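Local coordinates for ribonuclease VapC2 (Rickettsia felis, PDB 3ZVK), which is the toxic component of a type II toxin-antitoxin system, a magnesium-dependent ribonuclease that cleaves single-stranded RNA and is partnered by the antitoxin VapB2, at residues 84-88 against 122-126. The protein carries 1 engineered substitution. Numbering follows the deposited sequence.
Sequences LRTEL and KRIPN
P125 meets both E87 and L84 of the helical segment 84-88. The E87 chain is fully extended, with CG anti to the backbone N (chi1 -167°). The two side chains come from opposite directions, and P125 CG lies over the flat face of the E87 carboxylate. It sits about evenly between OE1 and OE2 of E87, 3.4 Å from each. P125 CG is thus pressed on the carboxylate by van der Waals contact. The next ring atom, P125 CD, touches L84 CD1 at 3.8 Å. L84 CD1 also ends beside I124 CB at 4.2 Å.

One turn further on, L88 touches the loop with both of its methyls. Its CG is anti to the carbonyl carbon (chi1 -66°), and the side chain runs at a slant to I124. L88 CD1 packs on I124 CG2 at 3.8 Å. L88 CD2 sits 3.4 Å from the carbonyl oxygen R123 O.

The PIN domain has a parallel sheet. Here the loop between its strands 112-115 and 128-131 is packed against helix 75-90. I124 branches two ways: CG2 points to L88, while CG1 and CD1 lead away from the helix. I124 also touches I95. L84 and L88 are buried and both also rest on L100 of helix 97-109. On another side of the helix, R85 makes a cation-pi contact with Y46 of the second VapC2 subunit.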
loop_
_atom_site.group_PDB
_atom_site.type_symbol
_atom_site.label_atom_id
_atom_site.label_comp_id
_atom_site.label_asym_id
_atom_site.label_seq_id
_atom_site.Cartn_x
_atom_site.Cartn_y
_atom_site.Cartn_z
ATOM N N LEU A 84 10.995 7.461 -30.636
ATOM C CA LEU A 84 11.705 6.501 -31.474
ATOM C C LEU A 84 10.784 5.855 -32.530
ATOM O O LEU A 84 11.137 5.823 -33.712
ATOM C CB LEU A 84 12.405 5.437 -30.590
ATOM C CG LEU A 84 13.186 4.316 -31.293
ATOM C CD1 LEU A 84 14.287 4.876 -32.186
ATOM C CD2 LEU A 84 13.775 3.345 -30.285
ATOM N N ARG A 85 9.599 5.372 -32.113
ATOM C CA ARG A 85 8.633 4.744 -33.016
ATOM C C ARG A 85 8.198 5.701 -34.113
ATOM O O ARG A 85 8.171 5.313 -35.282
ATOM C CB ARG A 85 7.422 4.188 -32.239
ATOM C CG ARG A 85 6.571 3.297 -33.117
ATOM C CD ARG A 85 5.546 2.516 -32.359
ATOM N NE ARG A 85 4.471 2.109 -33.258
ATOM C CZ ARG A 85 3.349 1.527 -32.871
ATOM N NH1 ARG A 85 3.130 1.274 -31.591
ATOM N NH2 ARG A 85 2.418 1.227 -33.757
ATOM N N THR A 86 7.883 6.960 -33.739
ATOM C CA THR A 86 7.466 8.012 -34.669
ATOM C C THR A 86 8.572 8.309 -35.682
ATOM O O THR A 86 8.289 8.376 -36.877
ATOM C CB THR A 86 7.018 9.256 -33.889
ATOM O OG1 THR A 86 5.909 8.889 -33.073
ATOM C CG2 THR A 86 6.625 10.421 -34.793
ATOM N N GLU A 87 9.824 8.486 -35.202
ATOM C CA GLU A 87 10.986 8.770 -36.045
ATOM C C GLU A 87 11.259 7.635 -37.038
ATOM O O GLU A 87 11.437 7.903 -38.223
ATOM C CB GLU A 87 12.227 9.073 -35.194
ATOM C CG GLU A 87 13.360 9.679 -36.013
ATOM C CD GLU A 87 14.657 10.009 -35.296
ATOM O OE1 GLU A 87 14.733 9.831 -34.055
ATOM O OE2 GLU A 87 15.609 10.435 -35.991
ATOM N N LEU A 88 11.261 6.377 -36.569
ATOM C CA LEU A 88 11.482 5.208 -37.425
ATOM C C LEU A 88 10.431 5.077 -38.526
ATOM O O LEU A 88 10.797 4.797 -39.662
ATOM C CB LEU A 88 11.611 3.914 -36.590
ATOM C CG LEU A 88 12.846 3.834 -35.685
ATOM C CD1 LEU A 88 12.873 2.569 -34.941
ATOM C CD2 LEU A 88 14.148 4.012 -36.471
ATOM N N LYS A 122 18.576 -1.688 -36.103
ATOM C CA LYS A 122 19.179 -1.109 -37.294
ATOM C C LYS A 122 19.769 0.290 -37.196
ATOM O O LYS A 122 20.892 0.471 -36.713
ATOM C CB LYS A 122 18.224 -1.245 -38.474
ATOM C CG LYS A 122 18.343 -2.577 -39.174
ATOM N N ARG A 123 19.039 1.260 -37.754
ATOM C CA ARG A 123 19.388 2.674 -37.818
ATOM C C ARG A 123 18.451 3.328 -36.807
ATOM O O ARG A 123 17.429 3.918 -37.162
ATOM C CB ARG A 123 19.197 3.201 -39.268
ATOM C CG ARG A 123 19.542 4.670 -39.508
ATOM C CD ARG A 123 18.531 5.284 -40.461
ATOM N NE ARG A 123 19.166 6.064 -41.527
ATOM C CZ ARG A 123 18.530 6.541 -42.595
ATOM N NH1 ARG A 123 17.233 6.308 -42.764
ATOM N NH2 ARG A 123 19.189 7.244 -43.509
ATOM N N ILE A 124 18.774 3.116 -35.529
ATOM C CA ILE A 124 18.022 3.616 -34.388
ATOM C C ILE A 124 18.808 4.739 -33.691
ATOM O O ILE A 124 19.941 4.530 -33.237
ATOM C CB ILE A 124 17.443 2.496 -33.455
ATOM C CG1 ILE A 124 18.516 1.666 -32.729
ATOM C CG2 ILE A 124 16.440 1.588 -34.188
ATOM C CD1 ILE A 124 19.671 0.950 -33.593
ATOM N N PRO A 125 18.254 5.976 -33.737
ATOM C CA PRO A 125 18.968 7.139 -33.191
ATOM C C PRO A 125 19.043 7.164 -31.669
ATOM O O PRO A 125 18.150 6.652 -30.990
ATOM C CB PRO A 125 18.163 8.331 -33.736
ATOM C CG PRO A 125 17.291 7.753 -34.830
ATOM C CD PRO A 125 16.975 6.392 -34.342
ATOM N N ASN A 126 20.122 7.791 -31.147
ATOM C CA ASN A 126 20.424 7.953 -29.714
ATOM C C ASN A 126 20.678 6.629 -28.953
ATOM O O ASN A 126 20.739 6.638 -27.716
ATOM C CB ASN A 126 19.379 8.836 -28.979
ATOM C CG ASN A 126 18.780 9.975 -29.777
ATOM O OD1 ASN A 126 19.471 10.869 -30.295
ATOM N ND2 ASN A 126 17.460 9.973 -29.847
#